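Local coordinates for aldo-keto reductase 1 (Coptotermes gestroi, PDB 5KET), which binds NADP and probably acts as an oxidoreductase of the aldo-keto reductase family, which reduces aldehydes and ketones to alcohols, at residues F16-K21 with T166-L171; F56-E61 with V85-P90; L116-L121 with P190-V195. One frame throughout, in Å; residues are numbered along the deposited sequence.

Contact 1: residues F16-K21 with T166-L171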
loop_
_atom_site.group_PDB
_atom_site.type_symbol
_atom_site.label_atom_id
_atom_site.label_comp_id
_atom_site.label_asym_id
_atom_site.label_seq_id
_atom_site.Cartn_x
_atom_site.Cartn_y
_atom_site.Cartn_z
ATOM N N PHE A 16 2.588 8.559 13.288
ATOM C CA PHE A 16 1.131 8.589 13.297
ATOM C C PHE A 16 0.602 9.490 14.399
ATOM O O PHE A 16 1.313 9.866 15.337
ATOM C CB PHE A 16 0.579 7.179 13.511
ATOM C CG PHE A 16 0.969 6.223 12.457
ATOM C CD1 PHE A 16 1.197 6.664 11.173
ATOM C CD2 PHE A 16 1.133 4.888 12.747
ATOM C CE1 PHE A 16 1.562 5.785 10.192
ATOM C CE2 PHE A 16 1.498 4.001 11.768
ATOM C CZ PHE A 16 1.711 4.449 10.489
ATOM N N HIS A 17 -0.691 9.803 14.282
ATOM C CA HIS A 17 -1.332 10.652 15.269
ATOM C C HIS A 17 -1.312 10.010 16.656
ATOM O O HIS A 17 -1.126 10.701 17.668
ATOM C CB HIS A 17 -2.760 10.961 14.823
ATOM C CG HIS A 17 -3.562 11.694 15.846
ATOM N ND1 HIS A 17 -3.785 13.042 15.796
ATOM C CD2 HIS A 17 -4.221 11.260 16.940
ATOM C CE1 HIS A 17 -4.526 13.410 16.824
ATOM N NE2 HIS A 17 -4.809 12.344 17.538
ATOM N N ASN A 18 -1.447 8.683 16.721
ATOM C CA ASN A 18 -1.321 7.987 17.995
ATOM C C ASN A 18 0.111 7.951 18.515
ATOM O O ASN A 18 0.348 7.315 19.548
ATOM C CB ASN A 18 -1.847 6.561 17.871
ATOM C CG ASN A 18 -1.272 5.841 16.682
ATOM O OD1 ASN A 18 -0.186 5.274 16.761
ATOM N ND2 ASN A 18 -1.996 5.856 15.569
ATOM N N GLY A 19 1.064 8.594 17.840
ATOM C CA GLY A 19 2.423 8.698 18.330
ATOM C C GLY A 19 3.383 7.625 17.852
ATOM O O GLY A 19 4.581 7.704 18.167
ATOM N N ARG A 20 2.901 6.631 17.106
ATOM C CA ARG A 20 3.755 5.559 16.613
ATOM C C ARG A 20 4.429 5.949 15.304
ATOM O O ARG A 20 3.808 6.541 14.417
ATOM C CB ARG A 20 2.945 4.281 16.418
ATOM C CG ARG A 20 2.886 3.442 17.660
ATOM C CD ARG A 20 1.781 2.421 17.603
ATOM N NE ARG A 20 1.222 2.251 18.935
ATOM C CZ ARG A 20 1.800 1.549 19.901
ATOM N NH1 ARG A 20 2.952 0.927 19.677
ATOM N NH2 ARG A 20 1.221 1.470 21.091
ATOM N N LYS A 21 5.705 5.590 15.183
ATOM C CA LYS A 21 6.532 5.977 14.052
ATOM C C LYS A 21 6.532 4.876 12.997
ATOM O O LYS A 21 6.553 3.685 13.321
ATOM C CB LYS A 21 7.962 6.281 14.518
ATOM C CG LYS A 21 8.026 7.425 15.529
ATOM C CD LYS A 21 9.448 7.797 15.915
ATOM N N THR A 166 -3.418 -5.584 16.310
ATOM C CA THR A 166 -2.745 -4.591 15.483
ATOM C C THR A 166 -2.503 -3.350 16.327
ATOM O O THR A 166 -3.320 -3.016 17.188
ATOM C CB THR A 166 -3.566 -4.233 14.242
ATOM O OG1 THR A 166 -2.957 -3.129 13.563
ATOM C CG2 THR A 166 -5.004 -3.872 14.629
ATOM N N ARG A 167 -1.377 -2.677 16.093
ATOM C CA ARG A 167 -1.102 -1.479 16.878
ATOM C C ARG A 167 -1.782 -0.244 16.297
ATOM O O ARG A 167 -2.201 0.637 17.056
ATOM C CB ARG A 167 0.406 -1.267 17.002
ATOM C CG ARG A 167 1.103 -2.367 17.788
ATOM C CD ARG A 167 0.569 -2.452 19.209
ATOM N NE ARG A 167 0.925 -3.709 19.866
ATOM C CZ ARG A 167 2.075 -3.920 20.500
ATOM N NH1 ARG A 167 2.989 -2.954 20.559
ATOM N NH2 ARG A 167 2.312 -5.098 21.067
ATOM N N SER A 168 -1.918 -0.168 14.973
ATOM C CA SER A 168 -2.629 0.925 14.323
ATOM C C SER A 168 -3.481 0.360 13.196
ATOM O O SER A 168 -3.254 -0.754 12.714
ATOM C CB SER A 168 -1.668 1.982 13.764
ATOM O OG SER A 168 -0.765 2.451 14.756
ATOM N N VAL A 169 -4.478 1.141 12.778
ATOM C CA VAL A 169 -5.341 0.757 11.671
ATOM C C VAL A 169 -5.513 1.941 10.730
ATOM O O VAL A 169 -5.531 3.100 11.152
ATOM C CB VAL A 169 -6.710 0.241 12.154
ATOM C CG1 VAL A 169 -6.561 -1.151 12.746
ATOM C CG2 VAL A 169 -7.303 1.195 13.172
ATOM N N GLY A 170 -5.642 1.636 9.440
ATOM C CA GLY A 170 -5.760 2.663 8.424
ATOM C C GLY A 170 -6.566 2.251 7.206
ATOM O O GLY A 170 -7.243 1.219 7.220
ATOM N N LEU A 171 -6.486 3.044 6.138
ATOM C CA LEU A 171 -7.309 2.863 4.949
ATOM C C LEU A 171 -6.439 2.772 3.704
ATOM O O LEU A 171 -5.333 3.315 3.662
ATOM C CB LEU A 171 -8.272 4.028 4.777
ATOM C CG LEU A 171 -9.227 4.393 5.914
ATOM C CD1 LEU A 171 -9.815 5.771 5.628
ATOM C CD2 LEU A 171 -10.284 3.310 6.059
#

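Contact 2: residues F56-E61 with V85-P90. With NAP (NADP nicotinamide-adenine-dinucleotide phosphate), chain C.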
loop_
_atom_site.group_PDB
_atom_site.type_symbol
_atom_site.label_atom_id
_atom_site.label_comp_id
_atom_site.label_asym_id
_atom_site.label_seq_id
_atom_site.Cartn_x
_atom_site.Cartn_y
_atom_site.Cartn_z
ATOM N N PHE A 56 -3.289 -9.974 2.759
ATOM C CA PHE A 56 -3.795 -11.336 2.694
ATOM C C PHE A 56 -4.047 -11.743 1.254
ATOM O O PHE A 56 -3.919 -12.927 0.913
ATOM C CB PHE A 56 -5.064 -11.487 3.545
ATOM C CG PHE A 56 -5.678 -12.863 3.463
ATOM C CD1 PHE A 56 -5.335 -13.883 4.358
ATOM C CD2 PHE A 56 -6.599 -13.136 2.484
ATOM C CE1 PHE A 56 -5.904 -15.156 4.250
ATOM C CE2 PHE A 56 -7.172 -14.368 2.368
ATOM C CZ PHE A 56 -6.835 -15.396 3.249
ATOM N N MET A 57 -4.381 -10.779 0.398
ATOM C CA MET A 57 -4.659 -11.094 -0.991
ATOM C C MET A 57 -3.397 -11.278 -1.836
ATOM O O MET A 57 -3.505 -11.684 -2.998
ATOM C CB MET A 57 -5.560 -10.013 -1.588
ATOM C CG MET A 57 -6.375 -10.514 -2.772
ATOM S SD MET A 57 -7.994 -9.762 -2.942
ATOM C CE MET A 57 -8.918 -10.600 -1.654
ATOM N N TYR A 58 -2.207 -11.012 -1.291
ATOM C CA TYR A 58 -0.978 -11.241 -2.045
ATOM C C TYR A 58 -0.476 -12.672 -1.944
ATOM O O TYR A 58 0.383 -13.063 -2.741
ATOM C CB TYR A 58 0.140 -10.301 -1.578
ATOM C CG TYR A 58 -0.190 -8.832 -1.680
ATOM C CD1 TYR A 58 -1.266 -8.393 -2.431
ATOM C CD2 TYR A 58 0.578 -7.881 -1.028
ATOM C CE1 TYR A 58 -1.577 -7.056 -2.521
ATOM C CE2 TYR A 58 0.274 -6.535 -1.113
ATOM C CZ TYR A 58 -0.808 -6.131 -1.864
ATOM O OH TYR A 58 -1.133 -4.798 -1.968
ATOM N N GLN A 59 -0.972 -13.445 -0.979
ATOM C CA GLN A 59 -0.603 -14.854 -0.812
ATOM C C GLN A 59 0.910 -15.044 -0.670
ATOM O O GLN A 59 1.498 -15.967 -1.236
ATOM C CB GLN A 59 -1.152 -15.700 -1.962
ATOM C CG GLN A 59 -2.655 -15.649 -2.110
ATOM C CD GLN A 59 -3.098 -16.092 -3.488
ATOM O OE1 GLN A 59 -4.275 -16.345 -3.728
ATOM N NE2 GLN A 59 -2.150 -16.183 -4.410
ATOM N N ASN A 60 1.548 -14.161 0.098
ATOM C CA ASN A 60 2.959 -14.304 0.436
ATOM C C ASN A 60 3.212 -14.142 1.931
ATOM O O ASN A 60 4.376 -14.162 2.355
ATOM C CB ASN A 60 3.806 -13.299 -0.349
ATOM C CG ASN A 60 3.258 -11.895 -0.268
ATOM O OD1 ASN A 60 2.814 -11.441 0.787
ATOM N ND2 ASN A 60 3.288 -11.191 -1.389
ATOM N N GLU A 61 2.154 -13.999 2.740
ATOM C CA GLU A 61 2.320 -13.736 4.166
ATOM C C GLU A 61 3.030 -14.883 4.872
ATOM O O GLU A 61 3.882 -14.656 5.736
ATOM C CB GLU A 61 0.967 -13.499 4.826
ATOM C CG GLU A 61 -0.001 -12.633 4.058
ATOM C CD GLU A 61 -1.345 -12.530 4.782
ATOM O OE1 GLU A 61 -2.136 -13.499 4.696
ATOM O OE2 GLU A 61 -1.607 -11.490 5.438
ATOM N N VAL A 85 2.949 -4.486 7.924
ATOM C CA VAL A 85 1.693 -3.963 7.398
ATOM C C VAL A 85 1.027 -5.056 6.581
ATOM O O VAL A 85 1.625 -5.570 5.627
ATOM C CB VAL A 85 1.911 -2.716 6.524
ATOM C CG1 VAL A 85 0.584 -2.193 6.001
ATOM C CG2 VAL A 85 2.642 -1.637 7.297
ATOM N N THR A 86 -0.213 -5.394 6.934
ATOM C CA THR A 86 -1.056 -6.251 6.109
ATOM C C THR A 86 -2.464 -5.669 6.070
ATOM O O THR A 86 -2.785 -4.705 6.771
ATOM C CB THR A 86 -1.074 -7.702 6.609
ATOM O OG1 THR A 86 -1.614 -8.552 5.586
ATOM C CG2 THR A 86 -1.912 -7.828 7.869
ATOM N N LYS A 87 -3.309 -6.245 5.222
ATOM C CA LYS A 87 -4.572 -5.619 4.867
ATOM C C LYS A 87 -5.708 -6.633 4.874
ATOM O O LYS A 87 -5.502 -7.840 4.703
ATOM C CB LYS A 87 -4.472 -4.947 3.495
ATOM C CG LYS A 87 -3.349 -3.938 3.406
ATOM C CD LYS A 87 -2.678 -4.001 2.053
ATOM C CE LYS A 87 -1.472 -3.095 1.994
ATOM N NZ LYS A 87 -0.787 -3.225 0.685
ATOM N N LEU A 88 -6.921 -6.120 5.074
ATOM C CA LEU A 88 -8.130 -6.933 5.099
ATOM C C LEU A 88 -8.654 -7.148 3.681
ATOM O O LEU A 88 -8.899 -6.165 2.967
ATOM C CB LEU A 88 -9.196 -6.269 5.959
ATOM C CG LEU A 88 -10.571 -6.934 5.898
ATOM C CD1 LEU A 88 -10.643 -8.093 6.877
ATOM C CD2 LEU A 88 -11.695 -5.928 6.148
ATOM N N PRO A 89 -8.867 -8.388 3.261
ATOM C CA PRO A 89 -9.221 -8.627 1.858
ATOM C C PRO A 89 -10.612 -8.123 1.538
ATOM O O PRO A 89 -11.526 -8.214 2.373
ATOM C CB PRO A 89 -9.149 -10.161 1.727
ATOM C CG PRO A 89 -8.674 -10.684 3.000
ATOM C CD PRO A 89 -8.733 -9.630 4.031
ATOM N N PRO A 90 -10.845 -7.636 0.309
ATOM C CA PRO A 90 -12.190 -7.181 -0.082
ATOM C C PRO A 90 -13.297 -8.181 0.231
ATOM O O PRO A 90 -14.460 -7.787 0.358
ATOM C CB PRO A 90 -12.049 -6.942 -1.589
ATOM C CG PRO A 90 -10.617 -6.587 -1.772
ATOM C CD PRO A 90 -9.855 -7.392 -0.750
HETATM P PA NAP C . 6.670 -0.072 -7.800
HETATM O O1A NAP C . 7.271 -0.812 -6.616
HETATM O O2A NAP C . 6.806 1.257 -8.000
HETATM O O5B NAP C . 7.047 -0.979 -9.163
HETATM C C5B NAP C . 7.878 -2.036 -8.749
HETATM C C4B NAP C . 8.340 -2.706 -10.037
HETATM O O4B NAP C . 9.479 -2.021 -10.507
HETATM C C3B NAP C . 8.665 -4.212 -9.842
HETATM O O3B NAP C . 8.292 -4.913 -10.990
HETATM C C2B NAP C . 10.209 -4.236 -9.727
HETATM O O2B NAP C . 10.794 -5.233 -10.437
HETATM C C1B NAP C . 10.631 -2.841 -10.339
HETATM N N9A NAP C . 11.564 -2.140 -9.466
HETATM C C8A NAP C . 11.576 -2.118 -8.059
HETATM N N7A NAP C . 12.590 -1.372 -7.563
HETATM C C5A NAP C . 13.263 -0.895 -8.703
HETATM C C6A NAP C . 14.385 -0.069 -8.856
HETATM N N6A NAP C . 15.049 0.427 -7.763
HETATM N N1A NAP C . 14.860 0.265 -10.096
HETATM C C2A NAP C . 14.149 -0.266 -11.158
HETATM N N3A NAP C . 13.063 -1.065 -11.171
HETATM C C4A NAP C . 12.634 -1.366 -9.894
HETATM O O3 NAP C . 5.084 -0.219 -7.544
HETATM P PN NAP C . 4.505 -1.610 -7.081
HETATM O O1N NAP C . 5.412 -2.762 -7.112
HETATM O O2N NAP C . 3.071 -1.691 -7.540
HETATM O O5D NAP C . 4.229 -1.335 -5.350
HETATM C C5D NAP C . 4.166 -2.570 -4.805
HETATM C C4D NAP C . 3.763 -2.420 -3.381
HETATM O O4D NAP C . 2.709 -1.456 -3.361
HETATM C C3D NAP C . 3.123 -3.768 -3.011
HETATM O O3D NAP C . 3.994 -4.518 -2.280
HETATM C C2D NAP C . 1.999 -3.372 -2.107
HETATM O O2D NAP C . 2.440 -3.272 -0.819
HETATM C C1D NAP C . 1.644 -1.945 -2.569
HETATM N N1N NAP C . 0.393 -2.121 -3.352
HETATM C C2N NAP C . -0.786 -1.745 -2.783
HETATM C C3N NAP C . -1.965 -1.923 -3.467
HETATM C C7N NAP C . -3.197 -1.493 -2.832
HETATM O O7N NAP C . -3.259 -1.133 -1.643
HETATM N N7N NAP C . -4.332 -1.500 -3.609
HETATM C C4N NAP C . -1.979 -2.509 -4.744
HETATM C C5N NAP C . -0.777 -2.899 -5.297
HETATM C C6N NAP C . 0.408 -2.714 -4.610
HETATM P P2B NAP C . 11.643 -6.554 -9.583
HETATM O O1X NAP C . 10.470 -7.071 -8.762
HETATM O O2X NAP C . 12.229 -7.449 -10.639
HETATM O O3X NAP C . 12.551 -5.718 -8.681
#

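Contact 3: residues L116-L121 with P190-V195. With NAP (NADP nicotinamide-adenine-dinucleotide phosphate), chain C.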
loop_
_atom_site.group_PDB
_atom_site.type_symbol
_atom_site.label_atom_id
_atom_site.label_comp_id
_atom_site.label_asym_id
_atom_site.label_seq_id
_atom_site.Cartn_x
_atom_site.Cartn_y
_atom_site.Cartn_z
ATOM N N LEU A 116 0.291 -2.324 11.506
ATOM C CA LEU A 116 -0.658 -1.510 10.755
ATOM C C LEU A 116 -1.578 -2.413 9.951
ATOM O O LEU A 116 -1.100 -3.228 9.158
ATOM C CB LEU A 116 0.087 -0.550 9.833
ATOM C CG LEU A 116 -0.810 0.313 8.960
ATOM C CD1 LEU A 116 -1.659 1.236 9.822
ATOM C CD2 LEU A 116 0.015 1.099 7.970
ATOM N N TYR A 117 -2.888 -2.258 10.142
ATOM C CA TYR A 117 -3.905 -3.058 9.460
ATOM C C TYR A 117 -4.806 -2.132 8.653
ATOM O O TYR A 117 -5.457 -1.247 9.219
ATOM C CB TYR A 117 -4.731 -3.867 10.464
ATOM C CG TYR A 117 -5.449 -5.048 9.866
ATOM C CD1 TYR A 117 -4.830 -5.851 8.918
ATOM C CD2 TYR A 117 -6.739 -5.373 10.254
ATOM C CE1 TYR A 117 -5.474 -6.937 8.372
ATOM C CE2 TYR A 117 -7.398 -6.458 9.709
ATOM C CZ TYR A 117 -6.758 -7.238 8.775
ATOM O OH TYR A 117 -7.413 -8.324 8.243
ATOM N N LEU A 118 -4.855 -2.347 7.344
ATOM C CA LEU A 118 -5.614 -1.478 6.463
ATOM C C LEU A 118 -6.835 -2.178 5.884
ATOM O O LEU A 118 -6.817 -3.378 5.598
ATOM C CB LEU A 118 -4.767 -0.986 5.293
ATOM C CG LEU A 118 -3.339 -0.529 5.573
ATOM C CD1 LEU A 118 -2.735 -0.070 4.256
ATOM C CD2 LEU A 118 -3.356 0.551 6.638
ATOM N N ILE A 119 -7.893 -1.396 5.691
ATOM C CA ILE A 119 -8.959 -1.828 4.798
ATOM C C ILE A 119 -8.423 -1.729 3.375
ATOM O O ILE A 119 -8.211 -0.637 2.849
ATOM C CB ILE A 119 -10.236 -1.007 4.984
ATOM C CG1 ILE A 119 -10.471 -0.731 6.480
ATOM C CG2 ILE A 119 -11.417 -1.741 4.386
ATOM C CD1 ILE A 119 -11.859 -0.188 6.813
ATOM N N HIS A 120 -8.162 -2.888 2.772
ATOM C CA HIS A 120 -7.506 -2.931 1.474
ATOM C C HIS A 120 -8.293 -2.152 0.428
ATOM O O HIS A 120 -7.718 -1.337 -0.308
ATOM C CB HIS A 120 -7.341 -4.392 1.057
ATOM C CG HIS A 120 -6.294 -4.625 0.018
ATOM N ND1 HIS A 120 -5.138 -3.880 -0.064
ATOM C CD2 HIS A 120 -6.217 -5.549 -0.966
ATOM C CE1 HIS A 120 -4.405 -4.321 -1.071
ATOM N NE2 HIS A 120 -5.036 -5.336 -1.631
ATOM N N LEU A 121 -9.616 -2.364 0.372
ATOM C CA LEU A 121 -10.506 -1.753 -0.631
ATOM C C LEU A 121 -11.844 -1.304 -0.044
ATOM O O LEU A 121 -12.520 -2.110 0.607
ATOM C CB LEU A 121 -10.758 -2.710 -1.804
ATOM C CG LEU A 121 -10.087 -2.304 -3.123
ATOM C CD1 LEU A 121 -8.574 -2.447 -3.025
ATOM C CD2 LEU A 121 -10.632 -3.115 -4.276
ATOM N N PRO A 190 -8.057 6.914 11.574
ATOM C CA PRO A 190 -7.101 6.266 10.672
ATOM C C PRO A 190 -5.679 6.756 10.911
ATOM O O PRO A 190 -5.425 7.962 10.983
ATOM C CB PRO A 190 -7.607 6.680 9.277
ATOM C CG PRO A 190 -9.030 7.100 9.474
ATOM C CD PRO A 190 -9.355 7.145 10.916
ATOM N N ALA A 191 -4.758 5.817 11.042
ATOM C CA ALA A 191 -3.356 6.169 11.217
ATOM C C ALA A 191 -2.650 6.426 9.899
ATOM O O ALA A 191 -1.708 7.229 9.851
ATOM C CB ALA A 191 -2.625 5.064 11.975
ATOM N N ASN A 192 -3.086 5.772 8.827
ATOM C CA ASN A 192 -2.350 5.808 7.573
ATOM C C ASN A 192 -3.313 5.558 6.422
ATOM O O ASN A 192 -4.235 4.747 6.542
ATOM C CB ASN A 192 -1.218 4.766 7.572
ATOM C CG ASN A 192 -0.555 4.617 6.216
ATOM O OD1 ASN A 192 0.259 5.450 5.819
ATOM N ND2 ASN A 192 -0.878 3.536 5.511
ATOM N N LEU A 193 -3.109 6.284 5.327
ATOM C CA LEU A 193 -3.809 6.062 4.072
ATOM C C LEU A 193 -2.798 5.585 3.047
ATOM O O LEU A 193 -1.746 6.208 2.879
ATOM C CB LEU A 193 -4.467 7.346 3.573
ATOM C CG LEU A 193 -5.038 7.214 2.150
ATOM C CD1 LEU A 193 -6.148 6.184 2.127
ATOM C CD2 LEU A 193 -5.482 8.548 1.604
ATOM N N GLN A 194 -3.107 4.488 2.364
ATOM C CA GLN A 194 -2.200 3.953 1.359
ATOM C C GLN A 194 -2.905 4.006 0.008
ATOM O O GLN A 194 -3.850 3.252 -0.246
ATOM C CB GLN A 194 -1.745 2.537 1.709
ATOM C CG GLN A 194 -1.393 1.709 0.495
ATOM C CD GLN A 194 -0.614 0.458 0.847
ATOM O OE1 GLN A 194 -0.188 0.284 1.972
ATOM N NE2 GLN A 194 -0.480 -0.446 -0.098
ATOM N N VAL A 195 -2.446 4.914 -0.848
ATOM C CA VAL A 195 -3.013 5.116 -2.170
ATOM C C VAL A 195 -1.883 5.106 -3.182
ATOM O O VAL A 195 -0.703 5.194 -2.841
ATOM C CB VAL A 195 -3.800 6.438 -2.274
ATOM C CG1 VAL A 195 -5.097 6.353 -1.479
ATOM C CG2 VAL A 195 -2.943 7.580 -1.788
HETATM P PA NAP C . 6.670 -0.072 -7.800
HETATM O O1A NAP C . 7.271 -0.812 -6.616
HETATM O O2A NAP C . 6.806 1.257 -8.000
HETATM O O5B NAP C . 7.047 -0.979 -9.163
HETATM C C5B NAP C . 7.878 -2.036 -8.749
HETATM C C4B NAP C . 8.340 -2.706 -10.037
HETATM O O4B NAP C . 9.479 -2.021 -10.507
HETATM C C3B NAP C . 8.665 -4.212 -9.842
HETATM O O3B NAP C . 8.292 -4.913 -10.990
HETATM C C2B NAP C . 10.209 -4.236 -9.727
HETATM O O2B NAP C . 10.794 -5.233 -10.437
HETATM C C1B NAP C . 10.631 -2.841 -10.339
HETATM N N9A NAP C . 11.564 -2.140 -9.466
HETATM C C8A NAP C . 11.576 -2.118 -8.059
HETATM N N7A NAP C . 12.590 -1.372 -7.563
HETATM C C5A NAP C . 13.263 -0.895 -8.703
HETATM C C6A NAP C . 14.385 -0.069 -8.856
HETATM N N6A NAP C . 15.049 0.427 -7.763
HETATM N N1A NAP C . 14.860 0.265 -10.096
HETATM C C2A NAP C . 14.149 -0.266 -11.158
HETATM N N3A NAP C . 13.063 -1.065 -11.171
HETATM C C4A NAP C . 12.634 -1.366 -9.894
HETATM O O3 NAP C . 5.084 -0.219 -7.544
HETATM P PN NAP C . 4.505 -1.610 -7.081
HETATM O O1N NAP C . 5.412 -2.762 -7.112
HETATM O O2N NAP C . 3.071 -1.691 -7.540
HETATM O O5D NAP C . 4.229 -1.335 -5.350
HETATM C C5D NAP C . 4.166 -2.570 -4.805
HETATM C C4D NAP C . 3.763 -2.420 -3.381
HETATM O O4D NAP C . 2.709 -1.456 -3.361
HETATM C C3D NAP C . 3.123 -3.768 -3.011
HETATM O O3D NAP C . 3.994 -4.518 -2.280
HETATM C C2D NAP C . 1.999 -3.372 -2.107
HETATM O O2D NAP C . 2.440 -3.272 -0.819
HETATM C C1D NAP C . 1.644 -1.945 -2.569
HETATM N N1N NAP C . 0.393 -2.121 -3.352
HETATM C C2N NAP C . -0.786 -1.745 -2.783
HETATM C C3N NAP C . -1.965 -1.923 -3.467
HETATM C C7N NAP C . -3.197 -1.493 -2.832
HETATM O O7N NAP C . -3.259 -1.133 -1.643
HETATM N N7N NAP C . -4.332 -1.500 -3.609
HETATM C C4N NAP C . -1.979 -2.509 -4.744
HETATM C C5N NAP C . -0.777 -2.899 -5.297
HETATM C C6N NAP C . 0.408 -2.714 -4.610
HETATM P P2B NAP C . 11.643 -6.554 -9.583
HETATM O O1X NAP C . 10.470 -7.071 -8.762
HETATM O O2X NAP C . 12.229 -7.449 -10.639
HETATM O O3X NAP C . 12.551 -5.718 -8.681
#

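Contact 1: residues F16-K21 with T166-L171
Ser168 meets three side chains of the 16-21 loop, and its OG is the atom they share. Asn18 brings its amide to this hydroxyl, with OD1 3.5 Å from Ser168 OG. The approach is polar, but it is too long to count as a bond. The same OD1 receives a weak hydrogen bond from Arg20 N, 3.4 Å away. With chi1 at 50°, Asn18 CG sits between its backbone N and carbonyl carbon, which puts OD1 where Arg20 N can reach it weakly.

Phe16 brings a ring to the same hydroxyl. The ring meets it obliquely, with CD2 3.7 Å from Ser168 OG. Ala191 also packs on Phe16, Asn18 and Ser168. Arg20 CD also touches the hydroxyl, 3.8 Å from Ser168 OG.

The charged part is the pair Arg20 and Arg167. Their guanidinium planes are 71° apart. Arg167 CB and CD lie over one face of the Arg20 group, while Arg20 NH1 comes to the edge of the Arg167 group. The two NH1 atoms of Arg20 and Arg167 are 4.0 Å apart. Arg167 also makes a cation-pi contact with Tyr113.

A type I turn from Phe16 to Gly19 shapes the loop, closed by Gly19 N to Phe16 O at 2.8 Å. The loop joins the short strands 14-15 and 21-22 of the N-terminal hairpin, which closes the bottom of the barrel in this family. The segments share no hydrogen bond. The contact is one of van der Waals touches and unbonded polar groups round Ser168, with two like charges close together and probably little attraction between them.

Contact 2: residues F56-E61 with V85-P90
Tyr58 and Lys87 are joined by a hydrogen bond, Lys87 NZ to Tyr58 OH at 3.1 Å. Lys87 NZ has a second and stronger partner in Asp53, so NZ is shared by Asp53 and Tyr58. Tyr58 is the predicted proton donor, and Lys87 is predicted to assist it. The cofactor lies beside both. Tyr58 OH is 3.2 Å from C2N of the nicotinamide. Lys87 NZ is 3.6 Å from the ribose O2D. With chi1 at -58°, Tyr58 CG stands beside its own backbone N, and from there the ring reaches in toward the lysine. A phenylalanine here would remove the hydroxyl and would probably leave Lys87 NZ without this mate and the active site without its predicted proton donor.

A second hydrogen bond runs from Thr86 OG1 to Glu61 OE2, 2.9 Å long. The hydroxyl meets the anti side of the carboxylate, 22° out of its plane. The two side chains cross at about a right angle. Ser105 gives the same OE2 a weak second bond.

The rest is apolar. Phe56 and Pro89 meet with ring CD2 3.3 Å from Pro89 CG. The Phe56 ring also meets Phe101 edge-to-face. Met57 bends at chi2 and chi3, which brings its methyl to both prolines. Met57 CE is 3.4 Å from Pro89 CB, and it touches Pro90 CD as well.

The loop after strand 51-53 is thus fixed to strand 83-88. Asp53, Tyr58 and Lys87, with His120 nearby, match the catalytic tetrad of the aldo-keto reductases, at the C-terminal end of a (beta/alpha)8 barrel.

Contact 3: residues L116-L121 with P190-V195
Leu118 packs against Gln194 and Asn192, and it buries more surface here than any other residue of the two segments. Its two methyls divide the work. CD1 lies 3.8 Å from Gln194 CB, and the rest of that side chain crosses Leu118 at about a right angle. CD2 turns toward the amide of Asn192. With chi1 at -43°, Leu118 CG stands anti to its carbonyl carbon, which points the two methyls at these partners.

Asn192 comes next. Its CB is 3.9 Å from Leu116 CD2, and its amide end lies against the CD2 methyls of both leucines. The Leu116 and Asn192 side chains cross at about a right angle.

Leu116 is the third. Its CD1 only grazes Ala191 CB at 4.5 Å. Leu116 also packs on Val85 and Ser168.

All these residues are buried. The strands 116-119 and 192-195 run at 55° to each other, with axes 8.4 Å apart at closest approach. They are not sheet neighbours, because strand 166-172 lies between them, so side chains alone make the contact.

Toward the C-terminal ends the packing gives way to the cofactor. Gln194 extends beyond CG to the nicotinamide, and His120 CE1 lies 3.4 Å from the carboxamide O7N. Gln194 binds NADP, and His120 is predicted to bind substrate. Such a side-chain-filled interior, with the nicotinamide at the C-terminal mouth, is typical of the aldo-keto reductase TIM barrel.

How the contacts relate
All three contacts reach the same eight-stranded parallel sheet. Contact 3 is fully buried, contact 2 is mostly so, and contact 1 is partly exposed at the far end of the barrel from the cofactor. Strand 166-172 of contact 1 lies between the two strands of contact 3 and pairs with both. Strand 83-88 of contact 2 pairs with strand 114-119 of contact 3. Chemistry follows place. Contact 1 mixes polar and like-charged groups without bonds across it, and contact 3 is mainly leucine against amide side chains. Contact 2 has the hydrogen bonds. Contacts 2 and 3 both touch NADP, and Lys87 and Gln194 come close there.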